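Local coordinates for protein esterase (Staphylococcus aureus subsp. aureus USA300_TCH1516, PDB 3D7R) that is a putative esterase with an alpha/beta hydrolase fold, and so probably hydrolyses ester bonds, though its natural substrate is not established, at residues A176-D187 with P248-P257; L192-S200 with I314-V322. All blocks are in the same frame, centred on the assembly; numbering follows the deposited sequence.

Interaction 1. Residues A176-D187 with P248-P257; sequences ALALSFVQSLLD and PINGTIEGLP
Pro248 sets its ring into a hollow on helix 173-187 formed by Ala176, Leu179 and Ser180. Its CG lies over the carbonyl oxygen of Ala176, and its CB meets Leu179 CD2 at 3.7 Å. Small residues at 176 and 180 let the ring come this close to the helix backbone; Ser180 turns its OG to the carbonyl of Arg245. One turn further on, Gln183 runs out in extended form with CG beside its backbone N (chi1 -74°), which carries the amide between Pro248 and Thr252. NE2 of Gln183 gives one nearly straight bond to Pro248 O (3.0 Å, 171°), lying in the amide plane, and a more bent one to Thr252 O (3.0 Å, 134°) from above that carbonyl's plane. The Pro248 oxygen also accepts from Gly251 N, on the other face of its plane. Gly251 suits its place because a beta carbon there would run into Gln183 OE1.

Leu256 is the second bump. Its CD1 meets Leu179 CD1 at 3.9 Å, the two side chains crossing at about a right angle, while its CD2 settles against Val182 CG1 (3.8 Å). The same Val182 methyl supports Pro257 CD. Leu186 pushes CD2 between Thr252 CG2 (3.6 Å) and the turn 253-256, a type II beta turn whose third position, with positive phi, is filled by Gly255. At the helix end Thr252 OG1 donates a short bond to Asp187 OD1 (2.5 Å), on its syn side, and a water joins Asp187 OD2 to Thr252 N.

The chemistry is graded: aliphatic groups fill the inner side, two carbonyls of segment 248-257 share the buried Gln183 amide, and the acid meets hydroxyl and water toward the exposed end, so that polar bonds fix the loop's path while apolar packing seats it.

Interaction 2. Residues L192-S200 with I314-V322; sequences LPNKLYLIS and IAKSIDEDV
Lys195 reaches from its strand to the end of helix 305-318. CB points toward the helix, CG passes Val322 CG2 at 4.0 Å, and CD passes Ile318 O at 3.5 Å. CE comes equally near Ile318 O and Glu320 O, after which the chain, straight until then, bends at chi4 (82°) to bring NZ among three acceptors. NZ donates to Glu320 O (2.7 Å) in the carbonyl plane, to Ile318 O (2.8 Å) from well above its plane, and to Asn194 OD1 (2.8 Å). A long cationic chain suits this place: it crosses the gap and supplies donors for the carbonyls of Ile318 and Glu320, near the helix C-terminus, and its charge probably sits well at the negative end of the helix dipole.

Beside it, Ile314 CG2 and Ile318 CG1 approach the Tyr197 ring obliquely, from the same side of its plane, near CE1 and CE2, and the hydroxyl donates to Ser317 OG (2.7 Å), which lies at the ring edge, in plane. Ser317 OG is bonded back to the carbonyl of Gln313.

Lys195, Tyr197 and Ile199 alternate with Leu196 and Leu198, which face helix 173-187. Strand 195-199 therefore lies between two helix layers, flanked in the sheet by strands 166-171 and 259-264; Tyr260 of the latter stacks on Tyr197, and the helical segment 314-318 runs nearly antiparallel to strand 195-199 (161°), the axes coming within 11.0 Å.

In the fold
The two contacts lie on opposite faces of the central, mostly parallel sheet, with centres about 15 Å apart. Strand 195-199 follows helix 173-187 directly in the chain, and Leu179 CD1 of interaction 1 touches Leu196 CD2 of interaction 2, so the two sites meet through the face of that strand turned to helix 173-187. Their segments alternate along the chain: 176-187, 192-200, 248-257, then 314-322. The loop 248-257 leads into strand 259-264, the neighbour of strand 195-199, while the last helix closes the other face. Together they show the three-layer alpha/beta/alpha sandwich of the alpha/beta hydrolase fold, in which late parts of the chain return to pack on earlier ones.

Interaction 1. Residues A176-D187 with P248-P257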
loop_
_atom_site.group_PDB
_atom_site.type_symbol
_atom_site.label_atom_id
_atom_site.label_comp_id
_atom_site.label_asym_id
_atom_site.label_seq_id
_atom_site.Cartn_x
_atom_site.Cartn_y
_atom_site.Cartn_z
ATOM N N ALA A 176 2.372 2.745 -3.381
ATOM C CA ALA A 176 3.158 2.852 -4.620
ATOM C C ALA A 176 2.820 1.725 -5.595
ATOM O O ALA A 176 2.568 1.974 -6.782
ATOM C CB ALA A 176 4.679 2.877 -4.317
ATOM N N LEU A 177 2.774 0.490 -5.101
ATOM C CA LEU A 177 2.410 -0.660 -5.946
ATOM C C LEU A 177 1.000 -0.489 -6.531
ATOM O O LEU A 177 0.777 -0.726 -7.711
ATOM C CB LEU A 177 2.458 -1.988 -5.163
ATOM C CG LEU A 177 3.767 -2.621 -4.705
ATOM C CD1 LEU A 177 3.530 -4.080 -4.268
ATOM C CD2 LEU A 177 4.821 -2.594 -5.830
ATOM N N ALA A 178 0.062 -0.056 -5.700
ATOM C CA ALA A 178 -1.319 0.140 -6.134
ATOM C C ALA A 178 -1.412 1.185 -7.243
ATOM O O ALA A 178 -2.031 0.919 -8.274
ATOM C CB ALA A 178 -2.208 0.517 -4.946
ATOM N N LEU A 179 -0.800 2.361 -7.052
ATOM C CA LEU A 179 -0.820 3.386 -8.115
ATOM C C LEU A 179 -0.103 2.898 -9.387
ATOM O O LEU A 179 -0.637 3.022 -10.496
ATOM C CB LEU A 179 -0.229 4.730 -7.634
ATOM C CG LEU A 179 -0.061 5.820 -8.710
ATOM C CD1 LEU A 179 -1.378 6.202 -9.384
ATOM C CD2 LEU A 179 0.603 7.073 -8.162
ATOM N N SER A 180 1.114 2.377 -9.232
ATOM C CA SER A 180 1.865 1.845 -10.370
ATOM C C SER A 180 1.085 0.744 -11.124
ATOM O O SER A 180 1.097 0.685 -12.364
ATOM C CB SER A 180 3.225 1.330 -9.891
ATOM O OG SER A 180 3.888 0.641 -10.924
ATOM N N PHE A 181 0.399 -0.117 -10.384
ATOM C CA PHE A 181 -0.402 -1.176 -11.004
ATOM C C PHE A 181 -1.595 -0.610 -11.800
ATOM O O PHE A 181 -1.878 -1.049 -12.905
ATOM C CB PHE A 181 -0.855 -2.218 -9.963
ATOM C CG PHE A 181 -1.860 -3.219 -10.513
ATOM C CD1 PHE A 181 -1.470 -4.171 -11.446
ATOM C CD2 PHE A 181 -3.201 -3.180 -10.106
ATOM C CE1 PHE A 181 -2.399 -5.067 -11.988
ATOM C CE2 PHE A 181 -4.137 -4.092 -10.633
ATOM C CZ PHE A 181 -3.731 -5.026 -11.560
ATOM N N VAL A 182 -2.294 0.375 -11.246
ATOM C CA VAL A 182 -3.419 0.992 -11.974
ATOM C C VAL A 182 -2.903 1.746 -13.216
ATOM O O VAL A 182 -3.551 1.761 -14.263
ATOM C CB VAL A 182 -4.267 1.888 -11.030
ATOM C CG1 VAL A 182 -5.302 2.700 -11.822
ATOM C CG2 VAL A 182 -4.932 1.003 -9.938
ATOM N N GLN A 183 -1.724 2.348 -13.094
ATOM C CA GLN A 183 -1.062 3.000 -14.223
ATOM C C GLN A 183 -0.718 1.988 -15.319
ATOM O O GLN A 183 -0.858 2.276 -16.517
ATOM C CB GLN A 183 0.191 3.737 -13.748
ATOM C CG GLN A 183 -0.086 5.025 -12.972
ATOM C CD GLN A 183 1.158 5.624 -12.303
ATOM O OE1 GLN A 183 2.110 4.912 -11.994
ATOM N NE2 GLN A 183 1.140 6.937 -12.066
ATOM N N SER A 184 -0.281 0.799 -14.908
ATOM C CA SER A 184 -0.080 -0.312 -15.841
ATOM C C SER A 184 -1.367 -0.711 -16.578
ATOM O O SER A 184 -1.367 -0.871 -17.811
ATOM C CB SER A 184 0.513 -1.515 -15.114
ATOM O OG SER A 184 0.666 -2.605 -16.005
ATOM N N LEU A 185 -2.458 -0.848 -15.837
ATOM C CA LEU A 185 -3.764 -1.132 -16.440
ATOM C C LEU A 185 -4.128 -0.066 -17.480
ATOM O O LEU A 185 -4.541 -0.386 -18.601
ATOM C CB LEU A 185 -4.857 -1.180 -15.362
ATOM C CG LEU A 185 -4.777 -2.271 -14.287
ATOM C CD1 LEU A 185 -5.850 -2.046 -13.225
ATOM C CD2 LEU A 185 -4.919 -3.656 -14.874
ATOM N N LEU A 186 -3.977 1.199 -17.084
ATOM C CA LEU A 186 -4.248 2.348 -17.951
ATOM C C LEU A 186 -3.371 2.362 -19.235
ATOM O O LEU A 186 -3.881 2.562 -20.345
ATOM C CB LEU A 186 -4.048 3.637 -17.129
ATOM C CG LEU A 186 -4.204 4.996 -17.805
ATOM C CD1 LEU A 186 -5.579 5.096 -18.466
ATOM C CD2 LEU A 186 -4.006 6.095 -16.765
ATOM N N ASP A 187 -2.060 2.183 -19.075
ATOM C CA ASP A 187 -1.123 2.110 -20.209
ATOM C C ASP A 187 -1.440 0.925 -21.132
ATOM O O ASP A 187 -1.163 0.960 -22.348
ATOM C CB ASP A 187 0.322 1.983 -19.708
ATOM C CG ASP A 187 0.811 3.248 -18.944
ATOM O OD1 ASP A 187 0.207 4.337 -19.087
ATOM O OD2 ASP A 187 1.802 3.141 -18.190
ATOM N N PRO A 248 5.917 5.690 -9.009
ATOM C CA PRO A 248 4.745 6.019 -9.816
ATOM C C PRO A 248 4.396 7.522 -9.875
ATOM O O PRO A 248 3.570 7.940 -10.709
ATOM C CB PRO A 248 3.629 5.204 -9.145
ATOM C CG PRO A 248 4.074 5.047 -7.744
ATOM C CD PRO A 248 5.549 4.848 -7.853
ATOM N N ILE A 249 5.057 8.337 -9.051
ATOM C CA ILE A 249 4.952 9.799 -9.215
ATOM C C ILE A 249 5.359 10.203 -10.659
ATOM O O ILE A 249 4.899 11.235 -11.181
ATOM C CB ILE A 249 5.824 10.559 -8.184
ATOM C CG1 ILE A 249 5.388 12.034 -8.088
ATOM C CG2 ILE A 249 7.348 10.359 -8.496
ATOM C CD1 ILE A 249 5.814 12.719 -6.771
ATOM N N ASN A 250 6.203 9.370 -11.282
ATOM C CA ASN A 250 6.687 9.598 -12.645
ATOM C C ASN A 250 5.811 8.911 -13.706
ATOM O O ASN A 250 6.107 9.012 -14.903
ATOM C CB ASN A 250 8.123 9.070 -12.790
ATOM C CG ASN A 250 9.127 9.831 -11.938
ATOM O OD1 ASN A 250 8.993 11.053 -11.724
ATOM N ND2 ASN A 250 10.154 9.112 -11.447
ATOM N N GLY A 251 4.753 8.218 -13.281
ATOM C CA GLY A 251 3.916 7.421 -14.205
ATOM C C GLY A 251 2.748 8.172 -14.831
ATOM O O GLY A 251 2.611 9.392 -14.651
ATOM N N THR A 252 1.904 7.447 -15.567
ATOM C CA THR A 252 0.757 8.031 -16.252
ATOM C C THR A 252 -0.258 8.600 -15.254
ATOM O O THR A 252 -0.581 7.967 -14.240
ATOM C CB THR A 252 0.099 7.005 -17.204
ATOM O OG1 THR A 252 1.081 6.529 -18.129
ATOM C CG2 THR A 252 -1.030 7.627 -18.015
ATOM N N ILE A 253 -0.745 9.802 -15.551
ATOM C CA ILE A 253 -1.706 10.529 -14.708
ATOM C C ILE A 253 -3.049 10.645 -15.433
ATOM O O ILE A 253 -4.117 10.350 -14.872
ATOM C CB ILE A 253 -1.153 11.974 -14.381
ATOM C CG1 ILE A 253 0.086 11.914 -13.475
ATOM C CG2 ILE A 253 -2.215 12.872 -13.771
ATOM C CD1 ILE A 253 -0.084 11.072 -12.231
ATOM N N GLU A 254 -2.984 11.105 -16.685
ATOM C CA GLU A 254 -4.167 11.285 -17.536
ATOM C C GLU A 254 -4.909 9.973 -17.770
ATOM O O GLU A 254 -4.322 9.012 -18.284
ATOM C CB GLU A 254 -3.776 11.935 -18.869
ATOM C CG GLU A 254 -3.048 13.275 -18.679
ATOM C CD GLU A 254 -2.715 13.988 -20.001
ATOM O OE1 GLU A 254 -2.950 13.403 -21.070
ATOM O OE2 GLU A 254 -2.222 15.134 -19.971
ATOM N N GLY A 255 -6.188 9.945 -17.381
ATOM C CA GLY A 255 -7.040 8.769 -17.529
ATOM C C GLY A 255 -7.225 7.914 -16.272
ATOM O O GLY A 255 -7.965 6.942 -16.285
ATOM N N LEU A 256 -6.545 8.266 -15.184
ATOM C CA LEU A 256 -6.684 7.523 -13.932
ATOM C C LEU A 256 -8.129 7.575 -13.410
ATOM O O LEU A 256 -8.852 8.547 -13.669
ATOM C CB LEU A 256 -5.716 8.066 -12.864
ATOM C CG LEU A 256 -4.236 7.655 -12.988
ATOM C CD1 LEU A 256 -3.374 8.378 -11.975
ATOM C CD2 LEU A 256 -4.109 6.135 -12.792
ATOM N N PRO A 257 -8.549 6.538 -12.664
ATOM C CA PRO A 257 -9.837 6.640 -11.970
ATOM C C PRO A 257 -9.684 7.616 -10.792
ATOM O O PRO A 257 -8.543 8.007 -10.474
ATOM C CB PRO A 257 -10.061 5.205 -11.453
ATOM C CG PRO A 257 -8.689 4.687 -11.226
ATOM C CD PRO A 257 -7.868 5.261 -12.378
HETATM O O HOH W 1 2.848 4.823 -16.012
#

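Interaction 2. Residues L192-S200 with I314-V322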
loop_
_atom_site.group_PDB
_atom_site.type_symbol
_atom_site.label_atom_id
_atom_site.label_comp_id
_atom_site.label_asym_id
_atom_site.label_seq_id
_atom_site.Cartn_x
_atom_site.Cartn_y
_atom_site.Cartn_z
ATOM N N LEU A 192 -10.341 -0.541 -15.758
ATOM C CA LEU A 192 -9.797 0.114 -14.568
ATOM C C LEU A 192 -10.720 -0.077 -13.350
ATOM O O LEU A 192 -11.929 -0.202 -13.517
ATOM C CB LEU A 192 -9.647 1.608 -14.839
ATOM C CG LEU A 192 -8.720 2.054 -15.973
ATOM C CD1 LEU A 192 -8.836 3.569 -16.192
ATOM C CD2 LEU A 192 -7.274 1.653 -15.666
ATOM N N PRO A 193 -10.158 -0.058 -12.124
ATOM C CA PRO A 193 -11.013 -0.144 -10.923
ATOM C C PRO A 193 -11.851 1.129 -10.806
ATOM O O PRO A 193 -11.492 2.160 -11.378
ATOM C CB PRO A 193 -10.010 -0.236 -9.773
ATOM C CG PRO A 193 -8.753 0.487 -10.314
ATOM C CD PRO A 193 -8.725 0.086 -11.782
ATOM N N ASN A 194 -12.962 1.050 -10.090
ATOM C CA ASN A 194 -13.857 2.192 -9.897
ATOM C C ASN A 194 -13.153 3.343 -9.170
ATOM O O ASN A 194 -13.420 4.526 -9.426
ATOM C CB ASN A 194 -15.056 1.715 -9.069
ATOM C CG ASN A 194 -16.108 2.788 -8.888
ATOM O OD1 ASN A 194 -16.388 3.215 -7.761
ATOM N ND2 ASN A 194 -16.700 3.233 -9.997
ATOM N N LYS A 195 -12.272 2.990 -8.234
ATOM C CA LYS A 195 -11.564 4.000 -7.442
ATOM C C LYS A 195 -10.202 3.472 -7.041
ATOM O O LYS A 195 -9.997 2.257 -7.011
ATOM C CB LYS A 195 -12.358 4.376 -6.171
ATOM C CG LYS A 195 -13.699 5.092 -6.415
ATOM C CD LYS A 195 -14.456 5.344 -5.073
ATOM C CE LYS A 195 -15.767 6.122 -5.327
ATOM N NZ LYS A 195 -16.849 5.172 -5.757
ATOM N N LEU A 196 -9.285 4.388 -6.712
ATOM C CA LEU A 196 -7.940 4.029 -6.218
ATOM C C LEU A 196 -7.647 4.732 -4.889
ATOM O O LEU A 196 -7.751 5.967 -4.803
ATOM C CB LEU A 196 -6.852 4.399 -7.246
ATOM C CG LEU A 196 -5.375 4.228 -6.811
ATOM C CD1 LEU A 196 -5.095 2.755 -6.429
ATOM C CD2 LEU A 196 -4.445 4.702 -7.941
ATOM N N TYR A 197 -7.306 3.950 -3.858
ATOM C CA TYR A 197 -7.050 4.502 -2.509
ATOM C C TYR A 197 -5.577 4.350 -2.177
ATOM O O TYR A 197 -5.016 3.265 -2.341
ATOM C CB TYR A 197 -7.923 3.807 -1.444
ATOM C CG TYR A 197 -9.326 4.354 -1.395
ATOM C CD1 TYR A 197 -9.713 5.275 -0.412
ATOM C CD2 TYR A 197 -10.270 3.963 -2.354
ATOM C CE1 TYR A 197 -11.020 5.806 -0.400
ATOM C CE2 TYR A 197 -11.577 4.474 -2.343
ATOM C CZ TYR A 197 -11.936 5.391 -1.362
ATOM O OH TYR A 197 -13.209 5.900 -1.381
ATOM N N LEU A 198 -4.954 5.442 -1.730
ATOM C CA LEU A 198 -3.531 5.436 -1.394
ATOM C C LEU A 198 -3.354 5.883 0.041
ATOM O O LEU A 198 -3.767 6.992 0.401
ATOM C CB LEU A 198 -2.758 6.376 -2.330
ATOM C CG LEU A 198 -2.884 6.168 -3.851
ATOM C CD1 LEU A 198 -1.975 7.162 -4.610
ATOM C CD2 LEU A 198 -2.533 4.732 -4.249
ATOM N N ILE A 199 -2.761 5.030 0.873
ATOM C CA ILE A 199 -2.500 5.384 2.274
ATOM C C ILE A 199 -0.986 5.551 2.493
ATOM O O ILE A 199 -0.215 4.590 2.385
ATOM C CB ILE A 199 -3.086 4.332 3.279
ATOM C CG1 ILE A 199 -4.598 4.154 3.083
ATOM C CG2 ILE A 199 -2.738 4.709 4.745
ATOM C CD1 ILE A 199 -5.164 2.828 3.641
ATOM N N SER A 200 -0.556 6.774 2.792
ATOM C CA SER A 200 0.872 7.058 2.953
ATOM C C SER A 200 1.728 6.423 1.840
ATOM O O SER A 200 2.715 5.721 2.148
ATOM C CB SER A 200 1.370 6.564 4.325
ATOM O OG SER A 200 0.822 7.336 5.364
ATOM N N ILE A 314 -12.835 6.772 4.352
ATOM C CA ILE A 314 -12.847 5.721 3.324
ATOM C C ILE A 314 -14.278 5.227 3.087
ATOM O O ILE A 314 -14.743 5.228 1.944
ATOM C CB ILE A 314 -11.907 4.552 3.690
ATOM C CG1 ILE A 314 -10.445 5.047 3.705
ATOM C CG2 ILE A 314 -12.084 3.374 2.687
ATOM C CD1 ILE A 314 -9.425 4.026 4.171
ATOM N N ALA A 315 -14.985 4.859 4.161
ATOM C CA ALA A 315 -16.359 4.347 4.073
ATOM C C ALA A 315 -17.319 5.351 3.411
ATOM O O ALA A 315 -18.110 4.988 2.545
ATOM C CB ALA A 315 -16.882 3.968 5.463
ATOM N N LYS A 316 -17.242 6.610 3.826
ATOM C CA LYS A 316 -18.090 7.653 3.253
ATOM C C LYS A 316 -17.774 7.911 1.774
ATOM O O LYS A 316 -18.681 8.131 0.973
ATOM C CB LYS A 316 -17.965 8.946 4.063
ATOM C CG LYS A 316 -19.029 10.023 3.731
ATOM C CD LYS A 316 -18.548 10.963 2.621
ATOM C CE LYS A 316 -19.708 11.746 1.974
ATOM N NZ LYS A 316 -19.416 12.038 0.525
ATOM N N SER A 317 -16.502 7.893 1.400
ATOM C CA SER A 317 -16.153 8.225 0.015
ATOM C C SER A 317 -16.266 7.041 -0.964
ATOM O O SER A 317 -16.512 7.246 -2.152
ATOM C CB SER A 317 -14.753 8.815 -0.056
ATOM O OG SER A 317 -13.820 7.865 0.403
ATOM N N ILE A 318 -16.086 5.816 -0.477
ATOM C CA ILE A 318 -15.982 4.662 -1.376
ATOM C C ILE A 318 -17.246 4.419 -2.211
ATOM O O ILE A 318 -17.169 3.889 -3.319
ATOM C CB ILE A 318 -15.515 3.375 -0.643
ATOM C CG1 ILE A 318 -14.940 2.368 -1.661
ATOM C CG2 ILE A 318 -16.651 2.788 0.242
ATOM C CD1 ILE A 318 -14.109 1.246 -1.026
ATOM N N ASP A 319 -18.402 4.822 -1.710
ATOM C CA ASP A 319 -19.604 4.664 -2.537
ATOM C C ASP A 319 -20.070 5.907 -3.332
ATOM O O ASP A 319 -21.131 5.859 -3.961
ATOM C CB ASP A 319 -20.750 3.977 -1.777
ATOM C CG ASP A 319 -20.496 2.477 -1.546
ATOM O OD1 ASP A 319 -20.082 1.732 -2.488
ATOM O OD2 ASP A 319 -20.720 2.044 -0.395
ATOM N N GLU A 320 -19.271 6.984 -3.335
ATOM C CA GLU A 320 -19.509 8.150 -4.217
ATOM C C GLU A 320 -19.667 7.708 -5.673
ATOM O O GLU A 320 -18.915 6.860 -6.152
ATOM C CB GLU A 320 -18.320 9.137 -4.197
ATOM C CG GLU A 320 -18.014 9.899 -2.906
ATOM C CD GLU A 320 -16.718 10.750 -2.993
ATOM O OE1 GLU A 320 -16.352 11.378 -1.970
ATOM O OE2 GLU A 320 -16.066 10.808 -4.070
ATOM N N ASP A 321 -20.616 8.310 -6.388
ATOM C CA ASP A 321 -20.797 8.052 -7.821
ATOM C C ASP A 321 -19.602 8.571 -8.604
ATOM O O ASP A 321 -19.221 9.731 -8.458
ATOM C CB ASP A 321 -22.072 8.728 -8.350
ATOM C CG ASP A 321 -23.344 8.186 -7.701
ATOM O OD1 ASP A 321 -24.266 8.994 -7.431
ATOM O OD2 ASP A 321 -23.434 6.961 -7.465
ATOM N N VAL A 322 -19.005 7.704 -9.417
ATOM C CA VAL A 322 -17.884 8.088 -10.262
ATOM C C VAL A 322 -18.434 8.652 -11.576
ATOM O O VAL A 322 -18.985 7.919 -12.403
ATOM C CB VAL A 322 -16.886 6.908 -10.477
ATOM C CG1 VAL A 322 -15.879 7.226 -11.584
ATOM C CG2 VAL A 322 -16.159 6.576 -9.163
#